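Local coordinates for putative deoxyribonuclease yjjV (Escherichia coli, PDB 1ZZM), which probably hydrolyses ester bonds as a TatD-type, metal-dependent hydrolase that binds two divalent metal cations per subunit, at residues Phe12-Glu21 and Asn45-Tyr56; Leu204-Leu213 and Asn221-Phe230. One frame throughout, in Å; residues are numbered along the deposited sequence.

In the fold
From the N terminus, strand 5-7 delivers the chain into loop 12-21, which leads to helix 21-30, strand 33-39 and then helix 46-55; contact 1 closes this first part by laying the loop against that helix. Contact 2 comes much later, at the Asp207 zinc site, fastening segment 204-213 after strand 202-204 to 221-230, which runs into helix 226-236. The two are in series, neither nested nor crossed. Their centres are about 17 Å apart, yet they touch: Phe17 CZ lies 3.3 Å from Asn221 O and Pro15 O 3.5 Å from Pro209 CG. Through these touches, early and late parts of the TIM-barrel-type fold meet.

Contact 1 of 2, residues Phe12-Glu21 and Asn45-Tyr56; sequences FDFPPFSGDE and NFARVLALAENY
Asp13 and Arg48 meet at about a right angle, with carboxylate and guanidinium planes 81° apart. Arg48 NE reaches Asp13 OD2 at 2.8 Å on the anti side of the carboxylate, and the acceptor lies near the guanidinium plane; the second bond of this salt bridge, from NH2 to the same oxygen, is weak. Asp13 O sits over one guanidinium face and Asn45 OD1 over the other, so the flat group is sandwiched between two oxygens. Its NH2 edge then stands over the centre of the Phe14 ring, 3.4 Å above the plane, with Arg48 CZ 4.8 Å from the centroid: a cation-pi contact with the planes 85° apart. Arg48 gets there because CG is tucked between N and C (chi1 75°) and the chain then runs extended to NE. A water donates to Asp13 OD2 and accepts from Asn45 ND2.

Further along, the contact becomes largely apolar. Leu52 CD1 packs on Asp13 CB and at the Phe12 ring edge, Phe12 CD2 to Leu52 CD1 4.1 Å, while Leu52 CD2 meets Glu21 CG. Tyr56, just beyond the helix, lays OH 3.4 Å from Glu21 CB.

Asp13 OD2 thus collects two N-H donors and a water, which probably favours a charged carboxylate and fixes the guanidinium's rotation. That holds NH2 over one face of Phe14, which lines a pocket holding a glycol, probably from the crystallisation liquor.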
loop_
_atom_site.group_PDB
_atom_site.type_symbol
_atom_site.label_atom_id
_atom_site.label_comp_id
_atom_site.label_asym_id
_atom_site.label_seq_id
_atom_site.Cartn_x
_atom_site.Cartn_y
_atom_site.Cartn_z
ATOM N N PHE A 12 -1.082 -10.737 0.051
ATOM C CA PHE A 12 -0.521 -12.080 0.182
ATOM C C PHE A 12 -1.445 -13.156 0.750
ATOM O O PHE A 12 -1.060 -14.329 0.791
ATOM C CB PHE A 12 0.722 -11.972 1.047
ATOM C CG PHE A 12 1.724 -13.073 0.833
ATOM C CD1 PHE A 12 2.513 -13.091 -0.302
ATOM C CD2 PHE A 12 1.894 -14.074 1.797
ATOM C CE1 PHE A 12 3.477 -14.097 -0.495
ATOM C CE2 PHE A 12 2.854 -15.091 1.622
ATOM C CZ PHE A 12 3.641 -15.105 0.480
ATOM N N ASP A 13 -2.640 -12.774 1.200
ATOM C CA ASP A 13 -3.597 -13.737 1.740
ATOM C C ASP A 13 -4.561 -14.223 0.652
ATOM O O ASP A 13 -5.445 -15.037 0.912
ATOM C CB ASP A 13 -4.397 -13.136 2.912
ATOM C CG ASP A 13 -5.083 -11.825 2.560
ATOM O OD1 ASP A 13 -4.465 -10.966 1.899
ATOM O OD2 ASP A 13 -6.242 -11.664 2.982
ATOM N N PHE A 14 -4.397 -13.702 -0.553
ATOM C CA PHE A 14 -5.223 -14.129 -1.686
ATOM C C PHE A 14 -4.428 -15.048 -2.618
ATOM O O PHE A 14 -3.200 -15.147 -2.520
ATOM C CB PHE A 14 -5.650 -12.925 -2.523
ATOM C CG PHE A 14 -6.748 -12.100 -1.915
ATOM C CD1 PHE A 14 -6.483 -11.200 -0.871
ATOM C CD2 PHE A 14 -8.058 -12.229 -2.377
ATOM C CE1 PHE A 14 -7.530 -10.438 -0.290
ATOM C CE2 PHE A 14 -9.096 -11.479 -1.811
ATOM C CZ PHE A 14 -8.841 -10.582 -0.764
ATOM N N PRO A 15 -5.121 -15.692 -3.584
ATOM C CA PRO A 15 -4.471 -16.581 -4.561
ATOM C C PRO A 15 -3.602 -15.682 -5.446
ATOM O O PRO A 15 -3.977 -14.543 -5.732
ATOM C CB PRO A 15 -5.655 -17.149 -5.376
ATOM C CG PRO A 15 -6.849 -17.010 -4.453
ATOM C CD PRO A 15 -6.588 -15.667 -3.772
ATOM N N PRO A 16 -2.494 -16.196 -5.994
ATOM C CA PRO A 16 -1.921 -17.543 -5.917
ATOM C C PRO A 16 -1.045 -17.829 -4.698
ATOM O O PRO A 16 -0.481 -18.925 -4.591
ATOM C CB PRO A 16 -1.118 -17.623 -7.212
ATOM C CG PRO A 16 -0.502 -16.264 -7.275
ATOM C CD PRO A 16 -1.684 -15.334 -6.874
ATOM N N PHE A 17 -0.950 -16.886 -3.754
ATOM C CA PHE A 17 -0.064 -17.084 -2.595
ATOM C C PHE A 17 -0.637 -17.933 -1.470
ATOM O O PHE A 17 0.108 -18.602 -0.727
ATOM C CB PHE A 17 0.366 -15.707 -2.044
ATOM C CG PHE A 17 0.632 -14.703 -3.122
ATOM C CD1 PHE A 17 1.707 -14.868 -3.992
ATOM C CD2 PHE A 17 -0.245 -13.641 -3.329
ATOM C CE1 PHE A 17 1.900 -13.997 -5.066
ATOM C CE2 PHE A 17 -0.063 -12.757 -4.393
ATOM C CZ PHE A 17 1.006 -12.934 -5.271
ATOM N N SER A 18 -1.958 -17.894 -1.331
ATOM C CA SER A 18 -2.636 -18.622 -0.276
ATOM C C SER A 18 -2.366 -20.102 -0.475
ATOM O O SER A 18 -2.616 -20.626 -1.561
ATOM C CB SER A 18 -4.147 -18.345 -0.347
ATOM O OG SER A 18 -4.804 -19.010 0.722
ATOM N N GLY A 19 -1.845 -20.763 0.556
ATOM C CA GLY A 19 -1.533 -22.182 0.461
ATOM C C GLY A 19 -0.199 -22.471 -0.194
ATOM O O GLY A 19 0.203 -23.632 -0.308
ATOM N N ASP A 20 0.490 -21.432 -0.655
ATOM C CA ASP A 20 1.793 -21.600 -1.310
ATOM C C ASP A 20 2.742 -20.551 -0.747
ATOM O O ASP A 20 3.642 -20.079 -1.448
ATOM C CB ASP A 20 1.655 -21.412 -2.841
ATOM C CG ASP A 20 2.953 -21.732 -3.602
ATOM O OD1 ASP A 20 3.609 -22.736 -3.249
ATOM O OD2 ASP A 20 3.308 -21.002 -4.564
ATOM N N GLU A 21 2.520 -20.198 0.520
ATOM C CA GLU A 21 3.312 -19.178 1.215
ATOM C C GLU A 21 4.817 -19.439 1.227
ATOM O O GLU A 21 5.581 -18.536 0.984
ATOM C CB GLU A 21 2.832 -18.995 2.665
ATOM C CG GLU A 21 1.420 -18.414 2.859
ATOM C CD GLU A 21 0.300 -19.444 2.660
ATOM O OE1 GLU A 21 0.599 -20.634 2.396
ATOM O OE2 GLU A 21 -0.879 -19.051 2.776
ATOM N N ASN A 45 -11.383 -11.133 6.724
ATOM C CA ASN A 45 -9.997 -11.537 6.453
ATOM C C ASN A 45 -9.003 -11.087 7.545
ATOM O O ASN A 45 -7.802 -11.357 7.413
ATOM C CB ASN A 45 -9.515 -10.975 5.106
ATOM C CG ASN A 45 -10.307 -11.509 3.951
ATOM O OD1 ASN A 45 -10.975 -12.518 4.102
ATOM N ND2 ASN A 45 -10.241 -10.847 2.782
ATOM N N PHE A 46 -9.464 -10.418 8.606
ATOM C CA PHE A 46 -8.508 -9.984 9.654
ATOM C C PHE A 46 -7.708 -11.136 10.278
ATOM O O PHE A 46 -6.488 -11.044 10.467
ATOM C CB PHE A 46 -9.209 -9.212 10.788
ATOM C CG PHE A 46 -9.735 -7.859 10.379
ATOM C CD1 PHE A 46 -9.461 -7.333 9.108
ATOM C CD2 PHE A 46 -10.489 -7.101 11.271
ATOM C CE1 PHE A 46 -9.934 -6.071 8.741
ATOM C CE2 PHE A 46 -10.970 -5.826 10.910
ATOM C CZ PHE A 46 -10.687 -5.318 9.639
ATOM N N ALA A 47 -8.389 -12.227 10.598
ATOM C CA ALA A 47 -7.718 -13.362 11.197
ATOM C C ALA A 47 -6.614 -13.933 10.329
ATOM O O ALA A 47 -5.534 -14.183 10.820
ATOM C CB ALA A 47 -8.734 -14.470 11.530
ATOM N N ARG A 48 -6.882 -14.159 9.048
ATOM C CA ARG A 48 -5.862 -14.727 8.185
ATOM C C ARG A 48 -4.663 -13.782 7.918
ATOM O O ARG A 48 -3.531 -14.241 7.719
ATOM C CB ARG A 48 -6.508 -15.195 6.885
ATOM C CG ARG A 48 -6.894 -14.111 5.888
ATOM C CD ARG A 48 -7.684 -14.775 4.729
ATOM N NE ARG A 48 -7.826 -13.876 3.584
ATOM C CZ ARG A 48 -8.474 -14.192 2.471
ATOM N NH1 ARG A 48 -9.060 -15.383 2.350
ATOM N NH2 ARG A 48 -8.485 -13.350 1.451
ATOM N N VAL A 49 -4.911 -12.470 7.913
ATOM C CA VAL A 49 -3.839 -11.514 7.698
ATOM C C VAL A 49 -3.002 -11.456 8.984
ATOM O O VAL A 49 -1.770 -11.451 8.927
ATOM C CB VAL A 49 -4.412 -10.115 7.315
ATOM C CG1 VAL A 49 -3.298 -8.996 7.326
ATOM C CG2 VAL A 49 -4.997 -10.216 5.918
ATOM N N LEU A 50 -3.666 -11.461 10.136
ATOM C CA LEU A 50 -2.928 -11.436 11.400
ATOM C C LEU A 50 -2.113 -12.719 11.526
ATOM O O LEU A 50 -0.979 -12.683 11.996
ATOM C CB LEU A 50 -3.872 -11.314 12.603
ATOM C CG LEU A 50 -4.541 -9.943 12.841
ATOM C CD1 LEU A 50 -5.179 -9.936 14.227
ATOM C CD2 LEU A 50 -3.515 -8.817 12.793
ATOM N N ALA A 51 -2.687 -13.853 11.121
ATOM C CA ALA A 51 -1.958 -15.131 11.210
ATOM C C ALA A 51 -0.715 -15.087 10.328
ATOM O O ALA A 51 0.330 -15.575 10.734
ATOM C CB ALA A 51 -2.845 -16.308 10.790
ATOM N N LEU A 52 -0.821 -14.511 9.133
ATOM C CA LEU A 52 0.340 -14.406 8.254
ATOM C C LEU A 52 1.439 -13.621 8.957
ATOM O O LEU A 52 2.602 -14.047 8.977
ATOM C CB LEU A 52 -0.016 -13.672 6.940
ATOM C CG LEU A 52 -0.777 -14.452 5.863
ATOM C CD1 LEU A 52 -1.062 -13.540 4.630
ATOM C CD2 LEU A 52 0.117 -15.649 5.478
ATOM N N ALA A 53 1.082 -12.470 9.539
ATOM C CA ALA A 53 2.098 -11.643 10.193
ATOM C C ALA A 53 2.684 -12.312 11.428
ATOM O O ALA A 53 3.864 -12.157 11.721
ATOM C CB ALA A 53 1.503 -10.261 10.582
ATOM N N GLU A 54 1.870 -13.066 12.156
ATOM C CA GLU A 54 2.395 -13.696 13.349
ATOM C C GLU A 54 3.232 -14.940 13.031
ATOM O O GLU A 54 4.173 -15.252 13.760
ATOM C CB GLU A 54 1.229 -14.041 14.283
ATOM C CG GLU A 54 1.637 -14.250 15.739
ATOM C CD GLU A 54 0.435 -14.434 16.652
ATOM O OE1 GLU A 54 -0.709 -14.341 16.147
ATOM O OE2 GLU A 54 0.629 -14.664 17.871
ATOM N N ASN A 55 2.908 -15.643 11.945
ATOM C CA ASN A 55 3.626 -16.878 11.596
ATOM C C ASN A 55 4.838 -16.784 10.657
ATOM O O ASN A 55 5.661 -17.703 10.611
ATOM C CB ASN A 55 2.644 -17.901 11.010
ATOM C CG ASN A 55 1.664 -18.421 12.048
ATOM O OD1 ASN A 55 2.022 -18.620 13.207
ATOM N ND2 ASN A 55 0.439 -18.652 11.637
ATOM N N TYR A 56 4.961 -15.693 9.903
ATOM C CA TYR A 56 6.091 -15.565 8.978
ATOM C C TYR A 56 6.900 -14.312 9.282
ATOM O O TYR A 56 6.374 -13.194 9.233
ATOM C CB TYR A 56 5.565 -15.515 7.544
ATOM C CG TYR A 56 4.807 -16.778 7.129
ATOM C CD1 TYR A 56 5.472 -17.838 6.519
ATOM C CD2 TYR A 56 3.424 -16.893 7.324
ATOM C CE1 TYR A 56 4.784 -18.975 6.100
ATOM C CE2 TYR A 56 2.722 -18.047 6.909
ATOM C CZ TYR A 56 3.421 -19.073 6.294
ATOM O OH TYR A 56 2.755 -20.180 5.838
HETATM O O HOH W 1 -7.587 -9.253 3.193
#

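Contact 2 of 2, residues Leu204-Leu213 and Asn221-Phe230; sequences LETDAPDMPL and NRPEQAARVF
Asn221 is bound to the 204-213 loop through both backbone and side chain. Its N donates to Pro209 O at 3.0 Å, from above the carbonyl plane, while ND2 reaches Asp210 O at 3.1 Å in that carbonyl's plane. A water donates to Asn221 OD1 at 2.7 Å and accepts from Leu213 N and Gln225 NE2, linking the loop to Gln225. Cutting the side chain back to an alanine here removes ND2 and OD1, and would probably leave Asp210 O and the water each short of a partner, while the backbone bond to Pro209 O would remain.

In the apolar packing, Leu204 and Val229 lie alongside, pointing opposite ways, Leu204 CD1 3.6 Å from Val229 CG1, and Leu213 CD2 lies against Val229 CG2 and the aliphatic part of Arg228. The Thr206 methyl makes van der Waals contact with backbone, CG2 3.4 Å from Ala226 N and also near Arg222 O; with chi1 60° its OG1 accepts from Ala208 N at 2.9 Å, an ST turn, and also bonds Asp7.

These bonds and packing hold the loop before and after Asp207, a zinc ligand, while Glu205 OE2 bonds ND1 of the metal ligand His157, a second-shell link.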
loop_
_atom_site.group_PDB
_atom_site.type_symbol
_atom_site.label_atom_id
_atom_site.label_comp_id
_atom_site.label_asym_id
_atom_site.label_seq_id
_atom_site.Cartn_x
_atom_site.Cartn_y
_atom_site.Cartn_z
ATOM N N LEU A 204 8.178 1.414 -2.352
ATOM C CA LEU A 204 8.100 0.413 -3.423
ATOM C C LEU A 204 6.966 -0.585 -3.127
ATOM O O LEU A 204 6.716 -0.919 -1.984
ATOM C CB LEU A 204 9.426 -0.343 -3.510
ATOM C CG LEU A 204 9.646 -1.215 -4.740
ATOM C CD1 LEU A 204 9.806 -0.296 -5.975
ATOM C CD2 LEU A 204 10.941 -2.027 -4.541
ATOM N N GLU A 205 6.277 -1.061 -4.155
ATOM C CA GLU A 205 5.187 -2.017 -3.924
ATOM C C GLU A 205 4.848 -2.725 -5.207
ATOM O O GLU A 205 5.401 -2.393 -6.261
ATOM C CB GLU A 205 3.907 -1.306 -3.482
ATOM C CG GLU A 205 3.302 -0.494 -4.633
ATOM C CD GLU A 205 1.984 0.160 -4.292
ATOM O OE1 GLU A 205 1.973 1.085 -3.467
ATOM O OE2 GLU A 205 0.953 -0.242 -4.860
ATOM N N THR A 206 3.934 -3.699 -5.116
ATOM C CA THR A 206 3.410 -4.392 -6.305
ATOM C C THR A 206 1.875 -4.407 -6.403
ATOM O O THR A 206 1.321 -4.421 -7.508
ATOM C CB THR A 206 3.792 -5.899 -6.395
ATOM O OG1 THR A 206 3.277 -6.587 -5.241
ATOM C CG2 THR A 206 5.329 -6.088 -6.536
ATOM N N ASP A 207 1.200 -4.408 -5.256
ATOM C CA ASP A 207 -0.251 -4.577 -5.159
ATOM C C ASP A 207 -0.575 -5.986 -5.703
ATOM O O ASP A 207 -1.689 -6.251 -6.158
ATOM C CB ASP A 207 -1.078 -3.516 -5.929
ATOM C CG ASP A 207 -2.571 -3.524 -5.515
ATOM O OD1 ASP A 207 -2.902 -4.049 -4.435
ATOM O OD2 ASP A 207 -3.430 -2.995 -6.244
ATOM N N ALA A 208 0.397 -6.898 -5.668
ATOM C CA ALA A 208 0.126 -8.262 -6.168
ATOM C C ALA A 208 -1.030 -8.877 -5.383
ATOM O O ALA A 208 -1.145 -8.692 -4.173
ATOM C CB ALA A 208 1.384 -9.150 -6.041
ATOM N N PRO A 209 -1.841 -9.720 -6.038
ATOM C CA PRO A 209 -1.776 -10.169 -7.427
ATOM C C PRO A 209 -2.301 -9.212 -8.488
ATOM O O PRO A 209 -2.292 -9.546 -9.666
ATOM C CB PRO A 209 -2.566 -11.480 -7.373
ATOM C CG PRO A 209 -3.682 -11.096 -6.500
ATOM C CD PRO A 209 -2.989 -10.340 -5.357
ATOM N N ASP A 210 -2.775 -8.035 -8.100
ATOM C CA ASP A 210 -3.274 -7.109 -9.135
ATOM C C ASP A 210 -2.136 -6.249 -9.704
ATOM O O ASP A 210 -0.974 -6.436 -9.321
ATOM C CB ASP A 210 -4.381 -6.218 -8.555
ATOM C CG ASP A 210 -5.570 -7.027 -8.029
ATOM O OD1 ASP A 210 -5.822 -8.150 -8.536
ATOM O OD2 ASP A 210 -6.276 -6.533 -7.119
ATOM N N MET A 211 -2.480 -5.330 -10.615
ATOM C CA MET A 211 -1.514 -4.425 -11.250
ATOM C C MET A 211 -0.291 -5.127 -11.893
ATOM O O MET A 211 0.861 -4.802 -11.603
ATOM C CB MET A 211 -1.075 -3.349 -10.216
ATOM C CG MET A 211 -2.278 -2.506 -9.631
ATOM S SD MET A 211 -1.941 -1.101 -8.420
ATOM C CE MET A 211 -1.605 0.265 -9.553
ATOM N N PRO A 212 -0.531 -6.105 -12.799
ATOM C CA PRO A 212 0.571 -6.823 -13.464
ATOM C C PRO A 212 1.484 -5.853 -14.206
ATOM O O PRO A 212 1.008 -4.843 -14.731
ATOM C CB PRO A 212 -0.163 -7.787 -14.417
ATOM C CG PRO A 212 -1.460 -7.089 -14.689
ATOM C CD PRO A 212 -1.831 -6.576 -13.298
ATOM N N LEU A 213 2.784 -6.118 -14.238
ATOM C CA LEU A 213 3.677 -5.195 -14.943
ATOM C C LEU A 213 3.606 -5.389 -16.468
ATOM O O LEU A 213 3.156 -6.441 -16.968
ATOM C CB LEU A 213 5.122 -5.363 -14.480
ATOM C CG LEU A 213 5.562 -4.704 -13.167
ATOM C CD1 LEU A 213 4.739 -5.226 -11.950
ATOM C CD2 LEU A 213 7.024 -4.969 -12.981
ATOM N N ASN A 221 0.221 -10.967 -10.633
ATOM C CA ASN A 221 1.417 -10.218 -10.291
ATOM C C ASN A 221 1.929 -10.921 -9.023
ATOM O O ASN A 221 1.172 -11.573 -8.317
ATOM C CB ASN A 221 1.051 -8.752 -9.972
ATOM C CG ASN A 221 2.261 -7.839 -9.978
ATOM O OD1 ASN A 221 3.334 -8.240 -10.387
ATOM N ND2 ASN A 221 2.079 -6.584 -9.551
ATOM N N ARG A 222 3.211 -10.787 -8.732
ATOM C CA ARG A 222 3.804 -11.439 -7.570
ATOM C C ARG A 222 4.758 -10.438 -6.917
ATOM O O ARG A 222 5.303 -9.567 -7.587
ATOM C CB ARG A 222 4.565 -12.704 -8.018
ATOM C CG ARG A 222 3.697 -13.729 -8.742
ATOM C CD ARG A 222 4.491 -15.039 -8.937
ATOM N NE ARG A 222 4.892 -15.627 -7.664
ATOM C CZ ARG A 222 4.165 -16.502 -6.977
ATOM N NH1 ARG A 222 3.007 -16.907 -7.453
ATOM N NH2 ARG A 222 4.582 -16.951 -5.791
ATOM N N PRO A 223 4.974 -10.550 -5.597
ATOM C CA PRO A 223 5.865 -9.598 -4.916
ATOM C C PRO A 223 7.292 -9.502 -5.425
ATOM O O PRO A 223 7.899 -8.437 -5.316
ATOM C CB PRO A 223 5.758 -10.009 -3.434
ATOM C CG PRO A 223 5.449 -11.505 -3.535
ATOM C CD PRO A 223 4.449 -11.565 -4.666
ATOM N N GLU A 224 7.832 -10.572 -6.014
ATOM C CA GLU A 224 9.196 -10.478 -6.524
ATOM C C GLU A 224 9.271 -9.440 -7.644
ATOM O O GLU A 224 10.353 -8.973 -7.976
ATOM C CB GLU A 224 9.718 -11.845 -7.041
ATOM C CG GLU A 224 8.779 -12.533 -7.991
ATOM C CD GLU A 224 7.781 -13.414 -7.274
ATOM O OE1 GLU A 224 7.320 -13.041 -6.170
ATOM O OE2 GLU A 224 7.443 -14.489 -7.806
ATOM N N GLN A 225 8.126 -9.084 -8.223
ATOM C CA GLN A 225 8.108 -8.107 -9.298
ATOM C C GLN A 225 8.487 -6.730 -8.767
ATOM O O GLN A 225 8.715 -5.821 -9.548
ATOM C CB GLN A 225 6.731 -8.077 -9.992
ATOM C CG GLN A 225 6.435 -9.345 -10.847
ATOM C CD GLN A 225 7.247 -9.348 -12.119
ATOM O OE1 GLN A 225 8.477 -9.386 -12.080
ATOM N NE2 GLN A 225 6.566 -9.273 -13.259
ATOM N N ALA A 226 8.574 -6.576 -7.446
ATOM C CA ALA A 226 8.984 -5.289 -6.904
ATOM C C ALA A 226 10.403 -4.977 -7.398
ATOM O O ALA A 226 10.750 -3.816 -7.606
ATOM C CB ALA A 226 8.954 -5.303 -5.370
ATOM N N ALA A 227 11.227 -6.017 -7.551
ATOM C CA ALA A 227 12.617 -5.839 -8.016
ATOM C C ALA A 227 12.632 -5.263 -9.423
ATOM O O ALA A 227 13.524 -4.471 -9.776
ATOM C CB ALA A 227 13.374 -7.187 -8.002
ATOM N N ARG A 228 11.642 -5.664 -10.219
ATOM C CA ARG A 228 11.502 -5.183 -11.593
ATOM C C ARG A 228 10.971 -3.725 -11.565
ATOM O O ARG A 228 11.434 -2.857 -12.332
ATOM C CB ARG A 228 10.561 -6.123 -12.338
ATOM C CG ARG A 228 10.670 -6.122 -13.853
ATOM C CD ARG A 228 9.685 -7.134 -14.464
ATOM N NE ARG A 228 10.063 -8.526 -14.213
ATOM C CZ ARG A 228 11.046 -9.163 -14.848
ATOM N NH1 ARG A 228 11.766 -8.539 -15.777
ATOM N NH2 ARG A 228 11.306 -10.429 -14.562
ATOM N N VAL A 229 10.020 -3.435 -10.673
ATOM C CA VAL A 229 9.511 -2.061 -10.555
ATOM C C VAL A 229 10.712 -1.171 -10.231
ATOM O O VAL A 229 10.887 -0.119 -10.827
ATOM C CB VAL A 229 8.475 -1.926 -9.405
ATOM C CG1 VAL A 229 8.079 -0.427 -9.171
ATOM C CG2 VAL A 229 7.251 -2.711 -9.749
ATOM N N PHE A 230 11.561 -1.637 -9.318
ATOM C CA PHE A 230 12.746 -0.893 -8.921
ATOM C C PHE A 230 13.682 -0.615 -10.104
ATOM O O PHE A 230 14.222 0.492 -10.239
ATOM C CB PHE A 230 13.511 -1.657 -7.823
ATOM C CG PHE A 230 14.844 -1.038 -7.471
ATOM C CD1 PHE A 230 14.905 0.111 -6.680
ATOM C CD2 PHE A 230 16.021 -1.592 -7.937
ATOM C CE1 PHE A 230 16.130 0.696 -6.357
ATOM C CE2 PHE A 230 17.247 -1.024 -7.628
ATOM C CZ PHE A 230 17.302 0.137 -6.825
HETATM O O HOH W 2 3.804 -8.625 -13.027
#